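Local coordinates for uncharacterized protein (Trypanosoma congolense, PDB 4E40) that serves as a cell-surface receptor for the haptoglobin-hemoglobin complex, through which the trypanosome probably takes up heme iron, at residues G3-E8 and S141-R146; R22-G27 and S165-V170; G27-S32 and G128-G133; A120-H125 and D203-D208. All blocks are in the same frame, centred on the assembly; numbering follows the deposited sequence. Where two conformers were deposited one is given.

The four contacts lie in one half of an elongated helical bundle and succeed one another from interaction 1, about 37 Å from the chain's centre, to interaction 4, about 8 Å from it. Helix 82-147 contributes to interactions 1, 3 and 4, meeting in turn the N-terminal loop, helix 28-73 and helix 192-246. Interactions 2 and 3 share Gly-27, where helix 12-26 gives way to helix 28-73, and their centres are 10 Å apart. Interaction 2 also touches interaction 1, through Arg-22 and Ser-141. Along the chain, interaction 3 falls within the span bridged by interaction 2. Interaction 1 fastens the N-terminal segment to helix 82-147, and interaction 2 holds the 165-170 loop against helix 12-26.

Interaction 1. Residues G3-E8 and S141-R146; sequences GEIKVE and SNLLAR
Glu-4 OE2 is gripped by two side chains of the helix at once and by a water. Asn-142 ND2 donates to it at 2.8 Å, on the syn side of the carboxylate, while Arg-146 NH1 makes a salt bridge to the same oxygen at 3.2 Å on the anti side. Both nitrogens come from the same face of the carboxylate plane. The guanidinium stands 79° from that plane, yet OE2 lies at the guanidinium edge, near the guanidinium plane. The Glu-4 chain bends at chi2 (-51°), which turns the carboxylate toward Asn-142 and Arg-146; CB and CG lie beside NH1.

A water binds into the same corner: it donates to Glu-4 OE2 at 2.7 Å and accepts from Ile-5 N and Arg-146 NH2. The carboxylate, the loop backbone and the guanidinium are thereby linked through one molecule. These contacts would be expected to stabilise the carboxylate as an anion and to restrict rotation of the arginine end, whose chain is itself bent at chi3 (-64°).

Beneath the polar group the contact turns apolar. Ile-5 and Leu-143 cross at about a right angle, Ile-5 CG2 meeting Leu-143 CD1 at 4.1 Å. Leu-143 CD1 also lies 3.2 Å from Val-7 O. Leu-143 packs on Leu-9 and Val-185 as well, and Ile-5 on Val-191, which carries this layer toward the neighbouring loops and helix 183-187. Asp-188 OD2 accepts a hydrogen bond from the backbone N of Lys-6. The arrangement is that of an irregular N-terminal segment laid across one end of a helical bundle, fastened by a salt bridge at its margin and by aliphatic packing beneath.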
loop_
_atom_site.group_PDB
_atom_site.type_symbol
_atom_site.label_atom_id
_atom_site.label_comp_id
_atom_site.label_asym_id
_atom_site.label_seq_id
_atom_site.Cartn_x
_atom_site.Cartn_y
_atom_site.Cartn_z
ATOM N N GLY A 3 0.873 -33.667 -9.166
ATOM C CA GLY A 3 -0.093 -34.797 -9.016
ATOM C C GLY A 3 -1.556 -34.354 -8.865
ATOM O O GLY A 3 -1.850 -33.177 -8.556
ATOM N N GLU A 4 -2.473 -35.289 -9.090
ATOM C CA GLU A 4 -3.919 -35.026 -9.024
ATOM C C GLU A 4 -4.488 -35.194 -7.612
ATOM O O GLU A 4 -3.943 -35.939 -6.785
ATOM C CB GLU A 4 -4.684 -35.956 -10.009
ATOM C CG GLU A 4 -4.318 -35.766 -11.477
ATOM C CD GLU A 4 -4.374 -34.308 -11.939
ATOM O OE1 GLU A 4 -3.351 -33.815 -12.449
ATOM O OE2 GLU A 4 -5.428 -33.637 -11.808
ATOM N N ILE A 5 -5.611 -34.509 -7.327
ATOM C CA ILE A 5 -6.363 -34.735 -6.120
ATOM C C ILE A 5 -6.828 -36.223 -6.155
ATOM O O ILE A 5 -7.324 -36.707 -7.206
ATOM C CB ILE A 5 -7.583 -33.778 -6.094
ATOM C CG1 ILE A 5 -7.067 -32.325 -5.919
ATOM C CG2 ILE A 5 -8.504 -34.098 -4.922
ATOM C CD1 ILE A 5 -8.042 -31.235 -6.411
ATOM N N LYS A 6 -6.706 -36.905 -5.014
ATOM C CA LYS A 6 -6.999 -38.364 -4.967
ATOM C C LYS A 6 -8.348 -38.673 -4.377
ATOM O O LYS A 6 -8.975 -39.634 -4.755
ATOM C CB LYS A 6 -5.859 -39.122 -4.277
ATOM C CG LYS A 6 -4.637 -39.189 -5.209
ATOM C CD LYS A 6 -3.532 -40.131 -4.747
ATOM C CE LYS A 6 -2.351 -40.118 -5.718
ATOM N NZ LYS A 6 -1.552 -38.860 -5.641
ATOM N N VAL A 7 -8.837 -37.791 -3.505
ATOM C CA VAL A 7 -10.157 -37.930 -2.915
ATOM C C VAL A 7 -11.244 -37.876 -4.023
ATOM O O VAL A 7 -11.102 -37.133 -4.982
ATOM C CB VAL A 7 -10.327 -36.887 -1.776
ATOM C CG1 VAL A 7 -8.960 -36.632 -1.145
ATOM C CG2 VAL A 7 -10.852 -35.543 -2.272
ATOM N N GLU A 8 -12.246 -38.740 -3.966
ATOM C CA GLU A 8 -13.284 -38.730 -5.009
ATOM C C GLU A 8 -14.526 -37.989 -4.483
ATOM O O GLU A 8 -14.780 -38.023 -3.281
ATOM C CB GLU A 8 -13.669 -40.135 -5.397
ATOM C CG GLU A 8 -12.716 -40.759 -6.382
ATOM C CD GLU A 8 -13.376 -41.915 -7.090
ATOM O OE1 GLU A 8 -13.841 -42.865 -6.401
ATOM O OE2 GLU A 8 -13.441 -41.856 -8.334
ATOM N N SER A 141 -10.596 -28.433 -11.327
ATOM C CA SER A 141 -11.316 -28.638 -12.589
ATOM C C SER A 141 -11.125 -30.078 -13.044
ATOM O O SER A 141 -12.087 -30.688 -13.569
ATOM C CB SER A 141 -10.827 -27.702 -13.700
ATOM O OG SER A 141 -11.190 -26.362 -13.418
ATOM N N ASN A 142 -9.913 -30.628 -12.861
ATOM C CA ASN A 142 -9.671 -32.038 -13.239
ATOM C C ASN A 142 -10.556 -32.969 -12.448
ATOM O O ASN A 142 -11.097 -33.958 -13.002
ATOM C CB ASN A 142 -8.211 -32.448 -13.114
ATOM C CG ASN A 142 -7.325 -31.708 -14.067
ATOM O OD1 ASN A 142 -7.801 -31.106 -15.057
ATOM N ND2 ASN A 142 -6.009 -31.737 -13.799
ATOM N N LEU A 143 -10.676 -32.696 -11.142
ATOM C CA LEU A 143 -11.506 -33.484 -10.254
ATOM C C LEU A 143 -12.963 -33.452 -10.702
ATOM O O LEU A 143 -13.630 -34.503 -10.746
ATOM C CB LEU A 143 -11.337 -32.982 -8.794
ATOM C CG LEU A 143 -12.163 -33.706 -7.751
ATOM C CD1 LEU A 143 -11.630 -35.115 -7.455
ATOM C CD2 LEU A 143 -12.213 -32.858 -6.455
ATOM N N LEU A 144 -13.446 -32.288 -11.124
ATOM C CA LEU A 144 -14.825 -32.162 -11.606
ATOM C C LEU A 144 -15.034 -32.856 -12.974
ATOM O O LEU A 144 -16.082 -33.462 -13.171
ATOM C CB LEU A 144 -15.192 -30.684 -11.687
ATOM C CG LEU A 144 -15.441 -30.005 -10.323
ATOM C CD1 LEU A 144 -15.354 -28.499 -10.492
ATOM C CD2 LEU A 144 -16.877 -30.380 -9.913
ATOM N N ALA A 145 -14.016 -32.820 -13.813
ATOM C CA ALA A 145 -14.064 -33.555 -15.120
ATOM C C ALA A 145 -14.123 -35.032 -14.854
ATOM O O ALA A 145 -14.913 -35.764 -15.522
ATOM C CB ALA A 145 -12.855 -33.186 -15.998
ATOM N N ARG A 146 -13.352 -35.526 -13.881
ATOM C CA ARG A 146 -13.457 -36.946 -13.511
ATOM C C ARG A 146 -14.835 -37.369 -12.963
ATOM O O ARG A 146 -15.305 -38.484 -13.274
ATOM C CB ARG A 146 -12.361 -37.360 -12.526
ATOM C CG ARG A 146 -10.983 -37.270 -13.170
ATOM C CD ARG A 146 -9.848 -37.828 -12.314
ATOM N NE ARG A 146 -9.590 -37.123 -11.041
ATOM C CZ ARG A 146 -8.689 -36.138 -10.842
ATOM N NH1 ARG A 146 -7.909 -35.624 -11.822
ATOM N NH2 ARG A 146 -8.569 -35.642 -9.621
HETATM O O HOH W 1 -6.904 -33.168 -9.576
HETATM O O HOH W 2 -9.818 -38.067 -7.733
#

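Interaction 2. Residues R22-G27 and S165-V170; sequences RAQLAG and STNYDV
Ala-23 and Asn-167 are joined by the direct backbone hydrogen bond of this contact, from Asn-167 N to Ala-23 O at 3.0 Å. It is nearly straight, at 169°, but the donor stands well above the carbonyl plane. Two CA-H...O contacts flank it, Ala-23 CA to Ser-165 O and Gly-27 CA to Asn-167 O, each 3.4 Å long. The loop backbone thus follows the last turn of helix 12-26 very closely.

Water adds a further polar link. One molecule donates to both Gly-27 O and Asn-167 O, each at 2.7 Å, and accepts from Val-170 N, bridging the end of the helix to the turn in the loop. At the other end Arg-22 NE donates to a water that is only weakly tied to Ser-165 OG; the same guanidinium also donates from NH1 to Ser-141 OG on helix 82-147.

Van der Waals packing makes up much of the rest. Val-170 sets CG2 3.3 Å from Gln-24 O, and this methyl also approaches Gly-27 CA. Thr-166 turns CG2 anti to its backbone N (its OG1 at chi1 -61°), which brings the methyl to 3.7 Å from Gly-27 CA, while OG1 faces Ala-26 CB. Gly-27, with no side chain, lets the loop come close here, its CA lying against Asn-167 O.

The side chains of Gln-24 and Asn-167 lie side by side, pointing the same way. Asn-167 also shapes the turn that follows it: with CG anti to the backbone N (chi1 -178°), OD1 accepts from Asp-169 N at 2.7 Å. This is an Asx turn, within a connection that packs along the end of a helix before leading into helix 172-180.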
loop_
_atom_site.group_PDB
_atom_site.type_symbol
_atom_site.label_atom_id
_atom_site.label_comp_id
_atom_site.label_asym_id
_atom_site.label_seq_id
_atom_site.Cartn_x
_atom_site.Cartn_y
_atom_site.Cartn_z
ATOM N N ARG A 22 -14.071 -24.347 -7.287
ATOM C CA ARG A 22 -13.321 -24.077 -8.525
ATOM C C ARG A 22 -13.562 -22.638 -8.985
ATOM O O ARG A 22 -12.591 -21.975 -9.420
ATOM C CB ARG A 22 -13.761 -25.070 -9.619
ATOM C CG ARG A 22 -12.846 -25.028 -10.857
ATOM C CD ARG A 22 -13.499 -24.191 -11.988
ATOM N NE ARG A 22 -14.802 -24.714 -12.400
ATOM C CZ ARG A 22 -15.021 -25.802 -13.181
ATOM N NH1 ARG A 22 -14.008 -26.521 -13.689
ATOM N NH2 ARG A 22 -16.266 -26.189 -13.462
ATOM N N ALA A 23 -14.800 -22.163 -8.929
ATOM C CA ALA A 23 -15.116 -20.770 -9.326
ATOM C C ALA A 23 -14.391 -19.760 -8.441
ATOM O O ALA A 23 -13.873 -18.748 -8.947
ATOM C CB ALA A 23 -16.604 -20.485 -9.332
ATOM N N GLN A 24 -14.258 -20.092 -7.139
ATOM C CA GLN A 24 -13.487 -19.184 -6.243
ATOM C C GLN A 24 -11.989 -19.185 -6.579
ATOM O O GLN A 24 -11.357 -18.139 -6.630
ATOM C CB GLN A 24 -13.620 -19.601 -4.775
ATOM C CG GLN A 24 -15.043 -19.564 -4.235
ATOM C CD GLN A 24 -15.440 -18.337 -3.543
ATOM O OE1 GLN A 24 -16.508 -17.761 -3.874
ATOM N NE2 GLN A 24 -14.558 -17.793 -2.771
ATOM N N LEU A 25 -11.398 -20.379 -6.793
ATOM C CA LEU A 25 -9.971 -20.484 -7.082
ATOM C C LEU A 25 -9.700 -19.720 -8.383
ATOM O O LEU A 25 -8.702 -18.983 -8.451
ATOM C CB LEU A 25 -9.561 -21.968 -7.226
ATOM C CG LEU A 25 -9.640 -22.694 -5.839
ATOM C CD1 LEU A 25 -9.581 -24.206 -6.089
ATOM C CD2 LEU A 25 -8.554 -22.245 -4.859
ATOM N N ALA A 26 -10.596 -19.899 -9.373
ATOM C CA ALA A 26 -10.459 -19.209 -10.694
ATOM C C ALA A 26 -10.510 -17.699 -10.517
ATOM O O ALA A 26 -9.902 -16.957 -11.323
ATOM C CB ALA A 26 -11.554 -19.648 -11.657
ATOM N N GLY A 27 -11.212 -17.227 -9.500
ATOM C CA GLY A 27 -11.338 -15.792 -9.289
ATOM C C GLY A 27 -10.270 -15.186 -8.374
ATOM O O GLY A 27 -10.282 -13.995 -8.170
ATOM N N SER A 165 -16.928 -21.616 -14.428
ATOM C CA SER A 165 -17.276 -20.227 -14.206
ATOM C C SER A 165 -16.238 -19.574 -13.317
ATOM O O SER A 165 -15.399 -20.253 -12.722
ATOM C CB SER A 165 -18.648 -20.089 -13.555
ATOM O OG SER A 165 -18.671 -20.832 -12.355
ATOM N N THR A 166 -16.219 -18.260 -13.331
ATOM C CA THR A 166 -15.283 -17.527 -12.450
ATOM C C THR A 166 -16.111 -16.710 -11.507
ATOM O O THR A 166 -17.055 -16.010 -11.943
ATOM C CB THR A 166 -14.404 -16.599 -13.270
ATOM O OG1 THR A 166 -13.635 -17.391 -14.189
ATOM C CG2 THR A 166 -13.420 -15.846 -12.399
ATOM N N ASN A 167 -15.784 -16.754 -10.207
ATOM C CA ASN A 167 -16.460 -15.907 -9.286
ATOM C C ASN A 167 -15.662 -14.614 -9.148
ATOM O O ASN A 167 -14.455 -14.637 -8.844
ATOM C CB ASN A 167 -16.616 -16.627 -7.928
ATOM C CG ASN A 167 -17.386 -15.786 -6.907
ATOM O OD1 ASN A 167 -17.032 -14.670 -6.625
ATOM N ND2 ASN A 167 -18.367 -16.391 -6.268
ATOM N N TYR A 168 -16.289 -13.453 -9.448
ATOM C CA TYR A 168 -15.593 -12.180 -9.469
ATOM C C TYR A 168 -15.603 -11.464 -8.127
ATOM O O TYR A 168 -15.279 -10.294 -8.051
ATOM C CB TYR A 168 -16.251 -11.244 -10.526
ATOM C CG TYR A 168 -15.756 -11.558 -11.936
ATOM C CD1 TYR A 168 -14.705 -10.738 -12.469
ATOM C CD2 TYR A 168 -16.333 -12.544 -12.685
ATOM C CE1 TYR A 168 -14.190 -10.961 -13.725
ATOM C CE2 TYR A 168 -15.825 -12.791 -13.990
ATOM C CZ TYR A 168 -14.767 -11.977 -14.456
ATOM O OH TYR A 168 -14.258 -12.180 -15.761
ATOM N N ASP A 169 -16.100 -12.163 -7.083
ATOM C CA ASP A 169 -16.227 -11.512 -5.801
ATOM C C ASP A 169 -15.452 -12.274 -4.725
ATOM O O ASP A 169 -15.755 -12.131 -3.531
ATOM C CB ASP A 169 -17.686 -11.529 -5.417
ATOM C CG ASP A 169 -18.557 -10.888 -6.502
ATOM O OD1 ASP A 169 -18.180 -9.814 -6.969
ATOM O OD2 ASP A 169 -19.568 -11.499 -6.824
ATOM N N VAL A 170 -14.379 -12.922 -5.147
ATOM C CA VAL A 170 -13.625 -13.802 -4.164
ATOM C C VAL A 170 -12.876 -12.964 -3.157
ATOM O O VAL A 170 -12.220 -11.932 -3.455
ATOM C CB VAL A 170 -12.643 -14.720 -4.872
ATOM C CG1 VAL A 170 -11.805 -15.538 -3.843
ATOM C CG2 VAL A 170 -13.399 -15.647 -5.733
HETATM O O HOH W 3 -17.174 -23.758 -11.404
HETATM O O HOH W 4 -12.703 -12.857 -7.725
#

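Interaction 3. Residues G27-S32 and G128-G133; sequences GVSIAS and GAKANG
Ser-29 OG receives a hydrogen bond from Lys-130 NZ at 2.8 Å, the polar link between these two helices. The lysine runs extended as far as CE and bends only at chi4 (50°), so its methylene chain passes alongside the serine hydroxyl before the ammonium turns in to it. Lys-130 CD lies 3.3 Å from Ser-29 OG, and CG is close as well. On the serine side, a first torsion of -179° places OG anti to the backbone N, where it can meet this chain.

Next to this pair, Val-28 points across the interface. Its CG1 sits 3.3 Å from Ala-129 O and 4.0 Å from Ala-129 CB. Gly-133, without a side chain, lets Val-28 CB come up against its CA, at 4.1 Å. One turn further along, Ser-32 CB packs on Ala-129 CB. Small residues on helix 82-147 therefore let the helices draw close, with Ser-29 and Lys-130 only 4.3 Å apart at their CA atoms.

In the second shell, Ser-32 OG donates back to Ser-29 O within its own helix, at 2.8 Å, which satisfies this buried hydroxyl. The ammonium of Lys-130 has a further partner in Asp-134, one turn on, and this salt bridge probably steadies it where it meets the serine.

The short segments are nearly antiparallel, at 170°, with their axes 8.2 Å apart. Helix 192-246 closes the group: its Ile-198 packs against both Val-28 and Asn-132, so the first turn of helix 28-73 is set against two long helices of the bundle.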
loop_
_atom_site.group_PDB
_atom_site.type_symbol
_atom_site.label_atom_id
_atom_site.label_comp_id
_atom_site.label_asym_id
_atom_site.label_seq_id
_atom_site.Cartn_x
_atom_site.Cartn_y
_atom_site.Cartn_z
ATOM N N GLY A 27 -11.212 -17.227 -9.500
ATOM C CA GLY A 27 -11.338 -15.792 -9.289
ATOM C C GLY A 27 -10.270 -15.186 -8.374
ATOM O O GLY A 27 -10.282 -13.995 -8.170
ATOM N N VAL A 28 -9.300 -15.965 -7.895
ATOM C CA VAL A 28 -8.238 -15.424 -7.045
ATOM C C VAL A 28 -7.341 -14.456 -7.842
ATOM O O VAL A 28 -6.941 -13.426 -7.291
ATOM C CB VAL A 28 -7.373 -16.570 -6.449
ATOM C CG1 VAL A 28 -6.098 -15.991 -5.800
ATOM C CG2 VAL A 28 -8.253 -17.333 -5.414
ATOM N N SER A 29 -7.100 -14.769 -9.114
ATOM C CA SER A 29 -6.233 -13.880 -9.916
ATOM C C SER A 29 -6.839 -12.463 -9.980
ATOM O O SER A 29 -6.166 -11.465 -9.661
ATOM C CB SER A 29 -6.067 -14.470 -11.316
ATOM O OG SER A 29 -5.222 -13.627 -12.092
ATOM N N ILE A 30 -8.108 -12.401 -10.400
ATOM C CA ILE A 30 -8.633 -11.041 -10.457
ATOM C C ILE A 30 -8.825 -10.403 -9.062
ATOM O O ILE A 30 -8.578 -9.210 -8.908
ATOM C CB ILE A 30 -9.849 -10.917 -11.395
ATOM C CG1 ILE A 30 -11.112 -11.008 -10.666
ATOM C CG2 ILE A 30 -9.671 -11.571 -12.776
ATOM C CD1 ILE A 30 -11.447 -9.561 -10.812
ATOM N N ALA A 31 -9.195 -11.181 -8.029
ATOM C CA ALA A 31 -9.259 -10.641 -6.667
ATOM C C ALA A 31 -7.944 -10.023 -6.230
ATOM O O ALA A 31 -7.911 -8.957 -5.617
ATOM C CB ALA A 31 -9.675 -11.711 -5.679
ATOM N N SER A 32 -6.852 -10.705 -6.543
ATOM C CA SER A 32 -5.507 -10.209 -6.103
ATOM C C SER A 32 -5.154 -8.929 -6.858
ATOM O O SER A 32 -4.586 -8.034 -6.270
ATOM C CB SER A 32 -4.470 -11.341 -6.297
ATOM O OG SER A 32 -4.200 -11.554 -7.645
ATOM N N GLY A 128 1.991 -14.416 -6.047
ATOM C CA GLY A 128 1.860 -15.758 -5.438
ATOM C C GLY A 128 0.431 -16.256 -5.306
ATOM O O GLY A 128 0.145 -17.433 -5.656
ATOM N N ALA A 129 -0.489 -15.345 -4.925
ATOM C CA ALA A 129 -1.916 -15.727 -4.806
ATOM C C ALA A 129 -2.400 -16.136 -6.196
ATOM O O ALA A 129 -3.041 -17.206 -6.335
ATOM C CB ALA A 129 -2.719 -14.560 -4.239
ATOM N N LYS A 130 -2.115 -15.345 -7.230
ATOM C CA LYS A 130 -2.533 -15.718 -8.600
ATOM C C LYS A 130 -1.966 -17.046 -9.047
ATOM O O LYS A 130 -2.693 -17.869 -9.602
ATOM C CB LYS A 130 -2.127 -14.620 -9.593
ATOM C CG LYS A 130 -2.337 -15.057 -11.039
ATOM C CD LYS A 130 -1.932 -13.906 -11.949
ATOM C CE LYS A 130 -2.065 -14.316 -13.419
ATOM N NZ LYS A 130 -3.416 -14.939 -13.729
ATOM N N ALA A 131 -0.659 -17.274 -8.840
ATOM C CA ALA A 131 -0.038 -18.489 -9.383
ATOM C C ALA A 131 -0.697 -19.705 -8.730
ATOM O O ALA A 131 -1.004 -20.710 -9.411
ATOM C CB ALA A 131 1.449 -18.459 -9.104
ATOM N N ASN A 132 -0.915 -19.617 -7.406
ATOM C CA ASN A 132 -1.464 -20.761 -6.649
ATOM C C ASN A 132 -2.987 -20.933 -6.873
ATOM O O ASN A 132 -3.473 -22.074 -6.967
ATOM C CB ASN A 132 -1.123 -20.597 -5.173
ATOM C CG ASN A 132 0.316 -20.948 -4.881
ATOM O OD1 ASN A 132 0.692 -22.089 -4.944
ATOM N ND2 ASN A 132 1.130 -19.958 -4.653
ATOM N N GLY A 133 -3.738 -19.840 -7.039
ATOM C CA GLY A 133 -5.155 -19.929 -7.419
ATOM C C GLY A 133 -5.346 -20.509 -8.793
ATOM O O GLY A 133 -6.162 -21.437 -8.935
#

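Interaction 4. Residues A120-H125 and D203-D208; sequences AGATEH and DNLDKD
His-125 lays one face of its ring on Asn-204 CB, which stands 3.5 Å from the ring centroid and almost straight above it, a CH-pi contact. The imidazole owes this placement to its first torsion of -67°, which puts CG anti to the carbonyl carbon and directs the ring toward segment 203-208 of helix 192-246. The asparagine adopts a similar first torsion, and its amide is inclined to the ring plane, with ND2 nearest CE1.

At the ring's edge, Asp-208 OD2 lies near its plane, 3.2 Å from His-125 CD2 and 3.6 Å from NE2. The aspartate CB meets Ala-122 CB at 3.9 Å. Leu-205 instead has CG anti to its backbone N (chi1 173°), so that CD1 reaches Ala-122, 3.8 Å from CB and 3.4 Å from O. It also packs on Leu-35 of helix 28-73 and on Ala-126.

The segments pack antiparallel at 152°, with axes 8.6 Å apart. No hydrogen bond joins them. The contact therefore rests on van der Waals and CH-pi packing, to which the carboxylate beside the imidazole edge may add electrostatic attraction, the more so if the ring is protonated.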
loop_
_atom_site.group_PDB
_atom_site.type_symbol
_atom_site.label_atom_id
_atom_site.label_comp_id
_atom_site.label_asym_id
_atom_site.label_seq_id
_atom_site.Cartn_x
_atom_site.Cartn_y
_atom_site.Cartn_z
ATOM N N ALA A 120 6.250 -3.249 -3.013
ATOM C CA ALA A 120 7.042 -4.356 -3.598
ATOM C C ALA A 120 6.653 -5.692 -2.961
ATOM O O ALA A 120 6.472 -6.719 -3.663
ATOM C CB ALA A 120 8.563 -4.055 -3.394
ATOM N N GLY A 121 6.439 -5.690 -1.641
ATOM C CA GLY A 121 6.008 -6.953 -0.973
ATOM C C GLY A 121 4.609 -7.330 -1.424
ATOM O O GLY A 121 4.346 -8.511 -1.676
ATOM N N ALA A 122 3.696 -6.378 -1.534
ATOM C CA ALA A 122 2.315 -6.636 -1.888
ATOM C C ALA A 122 2.292 -7.195 -3.291
ATOM O O ALA A 122 1.472 -8.106 -3.610
ATOM C CB ALA A 122 1.542 -5.327 -1.850
ATOM N N THR A 123 3.106 -6.641 -4.161
ATOM C CA THR A 123 3.196 -7.145 -5.543
ATOM C C THR A 123 3.537 -8.635 -5.562
ATOM O O THR A 123 2.927 -9.392 -6.329
ATOM C CB THR A 123 4.166 -6.289 -6.403
ATOM O OG1 THR A 123 3.656 -4.957 -6.407
ATOM C CG2 THR A 123 4.251 -6.842 -7.800
ATOM N N GLU A 124 4.489 -9.047 -4.689
ATOM C CA GLU A 124 4.870 -10.435 -4.613
ATOM C C GLU A 124 3.753 -11.276 -4.036
ATOM O O GLU A 124 3.533 -12.385 -4.534
ATOM C CB GLU A 124 6.154 -10.637 -3.761
ATOM C CG GLU A 124 7.395 -10.052 -4.414
ATOM C CD GLU A 124 7.597 -10.514 -5.842
ATOM O OE1 GLU A 124 7.505 -11.755 -6.060
ATOM O OE2 GLU A 124 7.716 -9.609 -6.740
ATOM N N HIS A 125 3.025 -10.742 -3.040
ATOM C CA HIS A 125 1.859 -11.536 -2.557
ATOM C C HIS A 125 0.809 -11.727 -3.632
ATOM O O HIS A 125 0.193 -12.824 -3.730
ATOM C CB HIS A 125 1.231 -10.881 -1.310
ATOM C CG HIS A 125 2.151 -10.913 -0.091
ATOM N ND1 HIS A 125 2.705 -12.052 0.339
ATOM C CD2 HIS A 125 2.587 -9.915 0.769
ATOM C CE1 HIS A 125 3.516 -11.790 1.405
ATOM N NE2 HIS A 125 3.412 -10.514 1.685
ATOM N N ASP A 203 -4.258 -12.607 2.576
ATOM C CA ASP A 203 -4.366 -11.859 3.843
ATOM C C ASP A 203 -3.150 -10.910 4.047
ATOM O O ASP A 203 -3.288 -9.802 4.570
ATOM C CB ASP A 203 -4.674 -12.799 5.020
ATOM C CG ASP A 203 -6.149 -13.350 4.991
ATOM O OD1 ASP A 203 -7.123 -12.529 4.940
ATOM O OD2 ASP A 203 -6.369 -14.607 5.033
ATOM N N ASN A 204 -1.995 -11.301 3.545
ATOM C CA ASN A 204 -0.786 -10.416 3.619
ATOM C C ASN A 204 -0.925 -9.260 2.633
ATOM O O ASN A 204 -0.548 -8.131 2.951
ATOM C CB ASN A 204 0.501 -11.213 3.406
ATOM C CG ASN A 204 0.864 -12.035 4.643
ATOM O OD1 ASN A 204 0.547 -11.617 5.755
ATOM N ND2 ASN A 204 1.573 -13.140 4.464
ATOM N N LEU A 205 -1.448 -9.549 1.443
ATOM C CA LEU A 205 -1.713 -8.535 0.411
ATOM C C LEU A 205 -2.672 -7.473 0.947
ATOM O O LEU A 205 -2.400 -6.283 0.817
ATOM C CB LEU A 205 -2.239 -9.253 -0.841
ATOM C CG LEU A 205 -2.727 -8.385 -1.992
ATOM C CD1 LEU A 205 -1.654 -7.342 -2.457
ATOM C CD2 LEU A 205 -3.151 -9.271 -3.136
ATOM N N ASP A 206 -3.789 -7.916 1.532
ATOM C CA ASP A 206 -4.817 -7.017 2.055
ATOM C C ASP A 206 -4.179 -6.132 3.138
ATOM O O ASP A 206 -4.355 -4.886 3.089
ATOM C CB ASP A 206 -5.939 -7.898 2.628
ATOM C CG ASP A 206 -7.195 -7.163 2.919
ATOM O OD1 ASP A 206 -7.346 -5.973 2.592
ATOM O OD2 ASP A 206 -8.144 -7.868 3.401
ATOM N N LYS A 207 -3.424 -6.733 4.055
ATOM C CA LYS A 207 -2.744 -5.994 5.140
ATOM C C LYS A 207 -1.778 -4.965 4.578
ATOM O O LYS A 207 -1.729 -3.804 5.061
ATOM C CB LYS A 207 -2.005 -6.947 6.038
ATOM C CG LYS A 207 -2.949 -7.651 6.998
ATOM C CD LYS A 207 -2.148 -8.699 7.768
ATOM C CE LYS A 207 -2.846 -9.126 9.052
ATOM N NZ LYS A 207 -4.086 -9.898 8.779
ATOM N N ASP A 208 -1.026 -5.370 3.565
ATOM C CA ASP A 208 0.020 -4.484 2.995
ATOM C C ASP A 208 -0.599 -3.268 2.333
ATOM O O ASP A 208 -0.043 -2.157 2.462
ATOM C CB ASP A 208 0.916 -5.223 1.993
ATOM C CG ASP A 208 1.936 -6.149 2.687
ATOM O OD1 ASP A 208 2.116 -6.088 3.923
ATOM O OD2 ASP A 208 2.543 -6.993 2.001
#